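Local coordinates for protein enterotoxin type A (Staphylococcus aureus, PDB 1DYQ) that acts, in its natural form, as a superantigen that binds MHC class II molecules, in part through a zinc ion, and T-cell receptors, and causes staphylococcal food poisoning, at residues A[67-72]-A[105-110]; A[33-38]-A[90-95]; A[39-44]-A[83-88]. The protein carries 3 engineered substitutions. All blocks are in the same frame, centred on the assembly; numbering follows the deposited sequence.

How the contacts relate
All three contacts lie in the OB-fold domain of the toxin, away from the zinc site, around one mixed sheet with strand order 36-39, 86-91, 105-114, 67-71, 52-55. Contact 1 joins strand 67-71 to strand 105-114, and contact 2 pairs 36-39 with 86-91, the neighbour of 105-114; contact 3 runs from that sheet edge into the bulged corner beyond strand 36-39. Centres of contacts 1 and 2 are about 9 Å apart, those of 1 and 3 about 13 Å, and those of 2 and 3 about 17 Å. In the chain, 39-44 and 83-88 fall between 33-38 and 90-95, whereas contact 1 alternates with both others. Segments distant in sequence thus meet, with Leu88 packing against Leu68 and Met108.

Contact 1 of 3, residues A[67-72]-A[105-110]; sequences DLLVRF and TACMYG. Engineered in segment 67-72: Arg71 (natural residue Asp).
Arg71, an engineered residue where the natural protein has Asp, lays its guanidinium beside the ring of Tyr109. Both side chains point the same way, their planes 38° apart; Tyr109 CE1 lies over one guanidinium face, with Arg71 NH1 3.7 Å from it. A water donates to Tyr109 OH and accepts from Arg71 NH1, lying in the plane of the ring at its edge. Outside the pair, Tyr109 OH bonds to Asn208 O and Arg71 NH1 to Gln96 O. Arg71 CD passes Cys107 CB, and beyond it the bend at chi3 (60°) turns the guanidinium to the ring.

On the same face Leu69 CD2 lies 3.8 Å from Cys107 SG, the sulfur disulfide-bonded to Cys97, and Leu69 CB meets Thr105 CG2. At the strand start, one water donates to Asp67 OD2 and also hydrogen-bonds Thr105 OG1, while Asp67 OD1 accepts from Gly57 N. The other face is apolar: Val70 CG2 reaches the adaptable thioether of Met108 at CE, 3.9 Å away, and Met108 CB meets Leu68 CD1.

Underneath, strands 67-71 and 105-109 run parallel. Leu69 and Arg71 each use both N and O, as in Leu69 N to Ala106 O (2.8 Å, nearly straight) and Gly110 N to Arg71 O (2.9 Å). Gly110 suits the positive phi of 63° there. Its buried O, 3.3 Å from Val70 CG1, has no polar partner in the model. The chemistry thus differs by face: Leu68, Ala106, Val70 and Met108 make one side apolar, while the other is mixed, with Leu69 and the disulfide in the middle and polar ends held by waters and main-chain groups.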
loop_
_atom_site.group_PDB
_atom_site.type_symbol
_atom_site.label_atom_id
_atom_site.label_comp_id
_atom_site.label_asym_id
_atom_site.label_seq_id
_atom_site.Cartn_x
_atom_site.Cartn_y
_atom_site.Cartn_z
ATOM N N ASP A 67 12.406 -15.286 6.571
ATOM C CA ASP A 67 11.013 -15.631 6.345
ATOM C C ASP A 67 10.136 -14.371 6.176
ATOM O O ASP A 67 10.461 -13.333 6.727
ATOM C CB ASP A 67 10.468 -16.400 7.561
ATOM C CG ASP A 67 11.184 -17.710 7.826
ATOM O OD1 ASP A 67 11.915 -18.213 6.959
ATOM O OD2 ASP A 67 10.993 -18.253 8.945
ATOM N N LEU A 68 9.049 -14.558 5.440
ATOM C CA LEU A 68 8.044 -13.492 5.293
ATOM C C LEU A 68 6.707 -13.944 5.856
ATOM O O LEU A 68 6.165 -14.998 5.444
ATOM C CB LEU A 68 7.874 -13.162 3.790
ATOM C CG LEU A 68 6.734 -12.156 3.481
ATOM C CD1 LEU A 68 7.109 -10.775 4.009
ATOM C CD2 LEU A 68 6.522 -12.079 1.956
ATOM N N LEU A 69 6.162 -13.222 6.805
ATOM C CA LEU A 69 4.896 -13.482 7.404
ATOM C C LEU A 69 3.823 -12.516 6.881
ATOM O O LEU A 69 4.034 -11.306 7.089
ATOM C CB LEU A 69 4.973 -13.380 8.938
ATOM C CG LEU A 69 3.697 -13.712 9.672
ATOM C CD1 LEU A 69 3.309 -15.184 9.494
ATOM C CD2 LEU A 69 3.763 -13.361 11.151
ATOM N N VAL A 70 2.805 -13.011 6.250
ATOM C CA VAL A 70 1.715 -12.137 5.754
ATOM C C VAL A 70 0.608 -12.145 6.757
ATOM O O VAL A 70 0.129 -13.228 7.194
ATOM C CB VAL A 70 1.220 -12.575 4.376
ATOM C CG1 VAL A 70 0.128 -11.604 3.889
ATOM C CG2 VAL A 70 2.359 -12.635 3.379
ATOM N N ARG A 71 0.126 -10.992 7.198
ATOM C CA ARG A 71 -0.872 -10.827 8.210
ATOM C C ARG A 71 -2.218 -10.338 7.626
ATOM O O ARG A 71 -2.154 -9.459 6.742
ATOM C CB ARG A 71 -0.433 -9.810 9.284
ATOM C CG ARG A 71 0.904 -10.134 9.931
ATOM C CD ARG A 71 1.307 -9.089 11.004
ATOM N NE ARG A 71 0.317 -9.037 12.056
ATOM C CZ ARG A 71 0.222 -8.136 13.021
ATOM N NH1 ARG A 71 1.085 -7.149 13.123
ATOM N NH2 ARG A 71 -0.798 -8.227 13.896
ATOM N N PHE A 72 -3.275 -10.974 7.994
ATOM C CA PHE A 72 -4.618 -10.604 7.501
ATOM C C PHE A 72 -5.540 -10.280 8.669
ATOM O O PHE A 72 -5.361 -10.705 9.805
ATOM C CB PHE A 72 -5.188 -11.780 6.699
ATOM C CG PHE A 72 -4.372 -12.241 5.555
ATOM C CD1 PHE A 72 -4.423 -11.610 4.302
ATOM C CD2 PHE A 72 -3.470 -13.291 5.686
ATOM C CE1 PHE A 72 -3.664 -12.056 3.247
ATOM C CE2 PHE A 72 -2.706 -13.739 4.636
ATOM C CZ PHE A 72 -2.815 -13.138 3.391
ATOM N N THR A 105 12.165 -12.809 10.959
ATOM C CA THR A 105 10.926 -12.910 10.148
ATOM C C THR A 105 10.532 -11.462 9.838
ATOM O O THR A 105 10.587 -10.587 10.720
ATOM C CB THR A 105 9.808 -13.616 10.900
ATOM O OG1 THR A 105 10.235 -14.985 11.110
ATOM C CG2 THR A 105 8.496 -13.654 10.112
ATOM N N ALA A 106 10.105 -11.188 8.620
ATOM C CA ALA A 106 9.598 -9.830 8.299
ATOM C C ALA A 106 8.110 -9.888 8.061
ATOM O O ALA A 106 7.630 -10.947 7.609
ATOM C CB ALA A 106 10.258 -9.306 7.017
ATOM N N CYS A 107 7.309 -8.871 8.358
ATOM C CA CYS A 107 5.879 -8.958 8.201
ATOM C C CYS A 107 5.348 -7.960 7.157
ATOM O O CYS A 107 5.880 -6.870 6.980
ATOM C CB CYS A 107 5.163 -8.693 9.543
ATOM S SG CYS A 107 5.535 -10.033 10.761
ATOM N N MET A 108 4.336 -8.412 6.454
ATOM C CA MET A 108 3.605 -7.550 5.488
ATOM C C MET A 108 2.136 -7.649 5.809
ATOM O O MET A 108 1.654 -8.728 6.256
ATOM C CB MET A 108 3.912 -8.072 4.106
ATOM C CG MET A 108 2.996 -7.800 2.970
ATOM S SD MET A 108 3.869 -8.238 1.419
ATOM C CE MET A 108 2.964 -9.678 0.944
ATOM N N TYR A 109 1.358 -6.597 5.613
ATOM C CA TYR A 109 -0.058 -6.588 5.814
ATOM C C TYR A 109 -0.800 -6.796 4.487
ATOM O O TYR A 109 -0.609 -5.971 3.580
ATOM C CB TYR A 109 -0.512 -5.263 6.412
ATOM C CG TYR A 109 -0.066 -4.953 7.817
ATOM C CD1 TYR A 109 -0.645 -5.627 8.891
ATOM C CD2 TYR A 109 0.806 -3.905 8.062
ATOM C CE1 TYR A 109 -0.292 -5.280 10.196
ATOM C CE2 TYR A 109 1.142 -3.549 9.354
ATOM C CZ TYR A 109 0.605 -4.262 10.399
ATOM O OH TYR A 109 0.900 -3.856 11.698
ATOM N N GLY A 110 -1.470 -7.917 4.337
ATOM C CA GLY A 110 -2.125 -8.171 3.022
ATOM C C GLY A 110 -1.132 -8.274 1.901
ATOM O O GLY A 110 -0.025 -8.826 2.028
HETATM O O HOH W 1 9.338 -17.432 10.905
HETATM O O HOH W 2 0.816 -4.054 14.116
#

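Contact 2 of 3, residues A[33-38]-A[90-95]; sequences YNEKAK and GAYAGY. Engineered in segment 90-95: Ala93 (natural residue Tyr). With SO4 (sulfate ion), chain C.
Tyr92 slips its ring beneath Glu35, whose CB stands over the face in a CH-pi contact, 3.9 Å from the ring centroid and 28° off the normal. Here the edge strand of the OB-fold sheet, 36-39, pairs antiparallel with strand 86-91. Lys36 and Ala91 form a non-hydrogen-bonded pair, Ala37 and Gly90 a hydrogen-bonded one, with Ala37 N to Gly90 O at 2.8 Å.

Tyr92 CG sits between its own backbone N and carbonyl carbon (chi1 63°), which folds the ring back across segment 33-38. Glu35 O lies 3.5 Å above the ring plane, offset toward the rim, and also accepts Tyr92 N at 2.9 Å. Ala37 N lies in plane at the ring edge, and the small methyl of Ala37 packs beside Tyr92 CD2. A large flat side chain with a polar end suits this place: the ring covers backbone, while Tyr92 OH shares a water with Lys36 O. Phe59 meets the Tyr92 ring as well.

Two further waters tie Tyr92 O to Glu35, one through Glu35 N and the other through Glu35 OE1. Lys36 curls at chi3 and chi4 and bonds through NZ to Asn34 OD1. Farther along, engineered Ala93, Tyr in the natural protein, places CB over the centre of the Tyr95 ring. Tyr95 N donates to O3 of a sulfate ion, probably from the crystallisation liquor, at 2.9 Å.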
loop_
_atom_site.group_PDB
_atom_site.type_symbol
_atom_site.label_atom_id
_atom_site.label_comp_id
_atom_site.label_asym_id
_atom_site.label_seq_id
_atom_site.Cartn_x
_atom_site.Cartn_y
_atom_site.Cartn_z
ATOM N N TYR A 33 11.075 4.845 1.069
ATOM C CA TYR A 33 12.346 4.129 1.357
ATOM C C TYR A 33 12.011 2.697 1.821
ATOM O O TYR A 33 12.779 2.090 2.578
ATOM C CB TYR A 33 13.115 4.836 2.450
ATOM C CG TYR A 33 13.588 6.242 2.142
ATOM C CD1 TYR A 33 14.369 6.513 1.044
ATOM C CD2 TYR A 33 13.241 7.278 3.006
ATOM C CE1 TYR A 33 14.806 7.812 0.781
ATOM C CE2 TYR A 33 13.704 8.573 2.772
ATOM C CZ TYR A 33 14.454 8.812 1.660
ATOM O OH TYR A 33 14.932 10.104 1.437
ATOM N N ASN A 34 10.957 2.142 1.295
ATOM C CA ASN A 34 10.464 0.832 1.722
ATOM C C ASN A 34 11.182 -0.329 1.027
ATOM O O ASN A 34 12.043 -0.192 0.192
ATOM C CB ASN A 34 8.964 0.735 1.517
ATOM C CG ASN A 34 8.497 0.854 0.089
ATOM O OD1 ASN A 34 9.195 0.508 -0.859
ATOM N ND2 ASN A 34 7.244 1.300 -0.122
ATOM N N GLU A 35 10.827 -1.534 1.525
ATOM C CA GLU A 35 11.316 -2.785 0.939
ATOM C C GLU A 35 10.074 -3.613 0.579
ATOM O O GLU A 35 9.179 -3.757 1.446
ATOM C CB GLU A 35 12.132 -3.596 1.974
ATOM C CG GLU A 35 13.379 -2.858 2.472
ATOM C CD GLU A 35 14.284 -3.789 3.293
ATOM O OE1 GLU A 35 13.872 -4.245 4.357
ATOM O OE2 GLU A 35 15.426 -4.015 2.830
ATOM N N LYS A 36 9.943 -4.016 -0.676
ATOM C CA LYS A 36 8.732 -4.684 -1.114
ATOM C C LYS A 36 8.919 -6.120 -1.579
ATOM O O LYS A 36 9.959 -6.466 -2.183
ATOM C CB LYS A 36 8.125 -3.886 -2.318
ATOM C CG LYS A 36 7.561 -2.541 -1.851
ATOM C CD LYS A 36 6.966 -1.790 -3.065
ATOM C CE LYS A 36 8.029 -1.356 -4.040
ATOM N NZ LYS A 36 9.103 -0.530 -3.430
ATOM N N ALA A 37 7.958 -6.934 -1.232
ATOM C CA ALA A 37 7.879 -8.312 -1.762
ATOM C C ALA A 37 7.032 -8.212 -3.045
ATOM O O ALA A 37 5.890 -7.764 -2.981
ATOM C CB ALA A 37 7.194 -9.224 -0.764
ATOM N N LYS A 38 7.632 -8.568 -4.153
ATOM C CA LYS A 38 6.947 -8.488 -5.459
ATOM C C LYS A 38 7.342 -9.740 -6.248
ATOM O O LYS A 38 8.422 -9.748 -6.853
ATOM C CB LYS A 38 7.405 -7.233 -6.190
ATOM C CG LYS A 38 6.445 -6.719 -7.247
ATOM C CD LYS A 38 7.133 -5.686 -8.139
ATOM C CE LYS A 38 7.266 -6.218 -9.558
ATOM N NZ LYS A 38 5.918 -6.544 -10.126
ATOM N N GLY A 90 3.668 -6.082 -1.738
ATOM C CA GLY A 90 3.409 -5.335 -0.496
ATOM C C GLY A 90 4.721 -4.936 0.167
ATOM O O GLY A 90 5.773 -5.492 -0.155
ATOM N N ALA A 91 4.637 -4.005 1.099
ATOM C CA ALA A 91 5.849 -3.524 1.773
ATOM C C ALA A 91 6.002 -4.345 3.072
ATOM O O ALA A 91 5.092 -4.379 3.880
ATOM C CB ALA A 91 5.612 -2.049 2.185
ATOM N N TYR A 92 7.224 -4.834 3.275
ATOM C CA TYR A 92 7.450 -5.655 4.488
ATOM C C TYR A 92 8.469 -5.006 5.400
ATOM O O TYR A 92 9.298 -4.211 4.993
ATOM C CB TYR A 92 7.942 -7.055 4.071
ATOM C CG TYR A 92 9.269 -7.097 3.357
ATOM C CD1 TYR A 92 10.476 -6.988 4.037
ATOM C CD2 TYR A 92 9.331 -7.172 1.960
ATOM C CE1 TYR A 92 11.679 -6.960 3.387
ATOM C CE2 TYR A 92 10.547 -7.169 1.294
ATOM C CZ TYR A 92 11.725 -7.068 2.008
ATOM O OH TYR A 92 12.922 -7.049 1.346
ATOM N N ALA A 93 8.414 -5.417 6.683
ATOM C CA ALA A 93 9.459 -4.961 7.630
ATOM C C ALA A 93 9.269 -5.767 8.929
ATOM O O ALA A 93 8.179 -6.114 9.283
ATOM C CB ALA A 93 9.227 -3.479 7.985
ATOM N N GLY A 94 10.401 -5.937 9.653
ATOM C CA GLY A 94 10.297 -6.567 10.961
ATOM C C GLY A 94 9.435 -5.741 11.914
ATOM O O GLY A 94 8.769 -6.252 12.773
ATOM N N TYR A 95 9.479 -4.388 11.728
ATOM C CA TYR A 95 8.744 -3.500 12.599
ATOM C C TYR A 95 7.244 -3.610 12.420
ATOM O O TYR A 95 6.483 -3.123 13.292
ATOM C CB TYR A 95 9.237 -2.054 12.536
ATOM C CG TYR A 95 9.093 -1.338 11.223
ATOM C CD1 TYR A 95 7.825 -0.924 10.791
ATOM C CD2 TYR A 95 10.178 -1.068 10.421
ATOM C CE1 TYR A 95 7.686 -0.284 9.569
ATOM C CE2 TYR A 95 10.056 -0.409 9.199
ATOM C CZ TYR A 95 8.777 -0.035 8.796
ATOM O OH TYR A 95 8.626 0.602 7.589
HETATM S S SO4 C . 13.341 -4.102 11.666
HETATM O O1 SO4 C . 14.331 -3.030 11.649
HETATM O O2 SO4 C . 13.789 -5.381 11.039
HETATM O O3 SO4 C . 12.098 -3.650 10.838
HETATM O O4 SO4 C . 12.791 -4.324 13.054
HETATM O O HOH W 3 8.977 -1.680 3.858
HETATM O O HOH W 4 11.840 -3.368 5.805
HETATM O O HOH W 5 12.617 -6.329 -1.434
#

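Contact 3 of 3, residues A[39-44]-A[83-88]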
loop_
_atom_site.group_PDB
_atom_site.type_symbol
_atom_site.label_atom_id
_atom_site.label_comp_id
_atom_site.label_asym_id
_atom_site.label_seq_id
_atom_site.Cartn_x
_atom_site.Cartn_y
_atom_site.Cartn_z
ATOM N N THR A 39 6.569 -10.790 -6.104
ATOM C CA THR A 39 6.922 -12.091 -6.699
ATOM C C THR A 39 5.658 -12.796 -7.144
ATOM O O THR A 39 4.560 -12.512 -6.655
ATOM C CB THR A 39 7.686 -12.967 -5.691
ATOM O OG1 THR A 39 8.121 -14.192 -6.310
ATOM C CG2 THR A 39 6.800 -13.321 -4.513
ATOM N N GLU A 40 5.767 -13.695 -8.125
ATOM C CA GLU A 40 4.616 -14.367 -8.669
ATOM C C GLU A 40 4.645 -15.879 -8.402
ATOM O O GLU A 40 5.742 -16.432 -8.280
ATOM C CB GLU A 40 4.508 -14.159 -10.188
ATOM C CG GLU A 40 4.963 -12.780 -10.651
ATOM C CD GLU A 40 4.028 -11.690 -10.179
ATOM O OE1 GLU A 40 2.805 -11.838 -10.356
ATOM O OE2 GLU A 40 4.532 -10.684 -9.617
ATOM N N ASN A 41 3.489 -16.476 -8.365
ATOM C CA ASN A 41 3.309 -17.919 -8.344
ATOM C C ASN A 41 3.958 -18.583 -7.149
ATOM O O ASN A 41 4.747 -19.536 -7.280
ATOM C CB ASN A 41 3.845 -18.516 -9.655
ATOM C CG ASN A 41 3.278 -19.898 -9.933
ATOM O OD1 ASN A 41 3.997 -20.760 -10.475
ATOM N ND2 ASN A 41 2.022 -20.115 -9.624
ATOM N N LYS A 42 3.669 -18.073 -5.971
ATOM C CA LYS A 42 4.158 -18.645 -4.717
ATOM C C LYS A 42 2.988 -19.336 -4.016
ATOM O O LYS A 42 1.830 -19.118 -4.345
ATOM C CB LYS A 42 4.717 -17.556 -3.807
ATOM C CG LYS A 42 5.814 -16.714 -4.458
ATOM C CD LYS A 42 7.164 -17.407 -4.361
ATOM C CE LYS A 42 7.396 -17.972 -2.967
ATOM N NZ LYS A 42 8.824 -18.031 -2.587
ATOM N N GLU A 43 3.283 -20.123 -2.987
ATOM C CA GLU A 43 2.243 -20.809 -2.239
ATOM C C GLU A 43 2.780 -21.151 -0.835
ATOM O O GLU A 43 3.957 -21.412 -0.683
ATOM C CB GLU A 43 1.751 -22.074 -2.921
ATOM C CG GLU A 43 0.705 -22.887 -2.231
ATOM C CD GLU A 43 1.210 -23.742 -1.068
ATOM O OE1 GLU A 43 2.413 -24.085 -1.092
ATOM O OE2 GLU A 43 0.412 -24.041 -0.167
ATOM N N SER A 44 1.880 -21.076 0.115
ATOM C CA SER A 44 2.118 -21.550 1.457
ATOM C C SER A 44 0.841 -21.828 2.198
ATOM O O SER A 44 -0.191 -21.178 1.993
ATOM C CB SER A 44 2.970 -20.520 2.248
ATOM O OG SER A 44 3.133 -21.082 3.589
ATOM N N GLY A 83 -2.714 -22.012 0.927
ATOM C CA GLY A 83 -2.572 -23.202 0.116
ATOM C C GLY A 83 -2.915 -22.991 -1.351
ATOM O O GLY A 83 -3.096 -23.979 -2.080
ATOM N N LYS A 84 -2.937 -21.750 -1.808
ATOM C CA LYS A 84 -3.245 -21.452 -3.210
ATOM C C LYS A 84 -2.054 -20.776 -3.880
ATOM O O LYS A 84 -1.236 -20.150 -3.187
ATOM C CB LYS A 84 -4.411 -20.437 -3.285
ATOM C CG LYS A 84 -5.700 -20.885 -2.656
ATOM C CD LYS A 84 -6.384 -21.940 -3.510
ATOM C CE LYS A 84 -7.813 -22.179 -3.059
ATOM N NZ LYS A 84 -7.863 -22.845 -1.734
ATOM N N LYS A 85 -1.984 -20.863 -5.207
ATOM C CA LYS A 85 -0.945 -20.132 -5.926
ATOM C C LYS A 85 -1.340 -18.623 -5.918
ATOM O O LYS A 85 -2.498 -18.320 -6.179
ATOM C CB LYS A 85 -0.727 -20.578 -7.344
ATOM C CG LYS A 85 -0.209 -22.029 -7.471
ATOM C CD LYS A 85 1.247 -22.074 -7.027
ATOM C CE LYS A 85 1.950 -23.316 -7.559
ATOM N NZ LYS A 85 2.398 -24.200 -6.442
ATOM N N VAL A 86 -0.419 -17.857 -5.376
ATOM C CA VAL A 86 -0.676 -16.414 -5.189
ATOM C C VAL A 86 0.469 -15.616 -5.759
ATOM O O VAL A 86 1.601 -16.073 -5.934
ATOM C CB VAL A 86 -0.832 -16.066 -3.691
ATOM C CG1 VAL A 86 -2.060 -16.729 -3.118
ATOM C CG2 VAL A 86 0.438 -16.442 -2.923
ATOM N N ASP A 87 0.221 -14.319 -5.984
ATOM C CA ASP A 87 1.216 -13.325 -6.260
ATOM C C ASP A 87 1.234 -12.331 -5.068
ATOM O O ASP A 87 0.195 -12.160 -4.434
ATOM C CB ASP A 87 0.938 -12.547 -7.541
ATOM C CG ASP A 87 0.787 -13.448 -8.756
ATOM O OD1 ASP A 87 1.495 -14.487 -8.832
ATOM O OD2 ASP A 87 -0.041 -13.108 -9.629
ATOM N N LEU A 88 2.398 -11.802 -4.814
ATOM C CA LEU A 88 2.595 -10.878 -3.699
ATOM C C LEU A 88 3.043 -9.503 -4.220
ATOM O O LEU A 88 3.840 -9.388 -5.117
ATOM C CB LEU A 88 3.709 -11.396 -2.763
ATOM C CG LEU A 88 3.467 -12.848 -2.255
ATOM C CD1 LEU A 88 4.721 -13.223 -1.412
ATOM C CD2 LEU A 88 2.236 -12.928 -1.425
HETATM O O HOH W 6 3.217 -9.114 -7.795
HETATM O O HOH W 7 -0.501 -19.493 -0.687
#
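The carboxylates of Glu40 and Asp87 cross with planes 45° apart, Glu40 OE1 standing 3.2 Å from Asp87 OD2 as an approach of like charges and not a hydrogen bond, and the amide of Asn41 sets ND2 beside the aliphatic chain of Lys85, 3.3 Å from Lys85 CD. Both acidic groups have donors: a water bridges Glu40 OE2 to Leu88 O, and Asp87 OD1 accepts Asn41 N at 2.9 Å, nearly along its C-O axis. His115 ND1 is a second partner of Asp87 OD1. Glu40 folds back at chi2, which brings its carboxylate beside that of Asp87.

These groups sit at a G1 beta bulge, in which Asn41 and Lys42 both face Val86. Asn41 takes the positive phi of 60° that asparagine tolerates well, and the chain turns a corner at 40 and 41. Regular antiparallel pairing flanks the corner: Leu88 N reaches Thr39 O in a nearly straight bond, and past the bulge Val86 N binds Lys42 O at 2.8 Å. Thr39 CG2 and Leu88 CD1 lie alongside at 3.7 Å on the face that also carries Val86, where branched aliphatic groups meet Phe55 and Phe58.

At the far end Gly83 donates N to Ser44 O from above the carbonyl plane. Glycine suits the positive phi of 75° at this position. Glu43 OE2 approaches Gly83 CA to 3.1 Å; that carboxylate oxygen is bonded to His45 ND1. The closeness of Glu40 and Asp87 is probably costly if both are charged, and could raise the proton affinity of one; the backbone N-H, histidine and water around them would offset part of that cost.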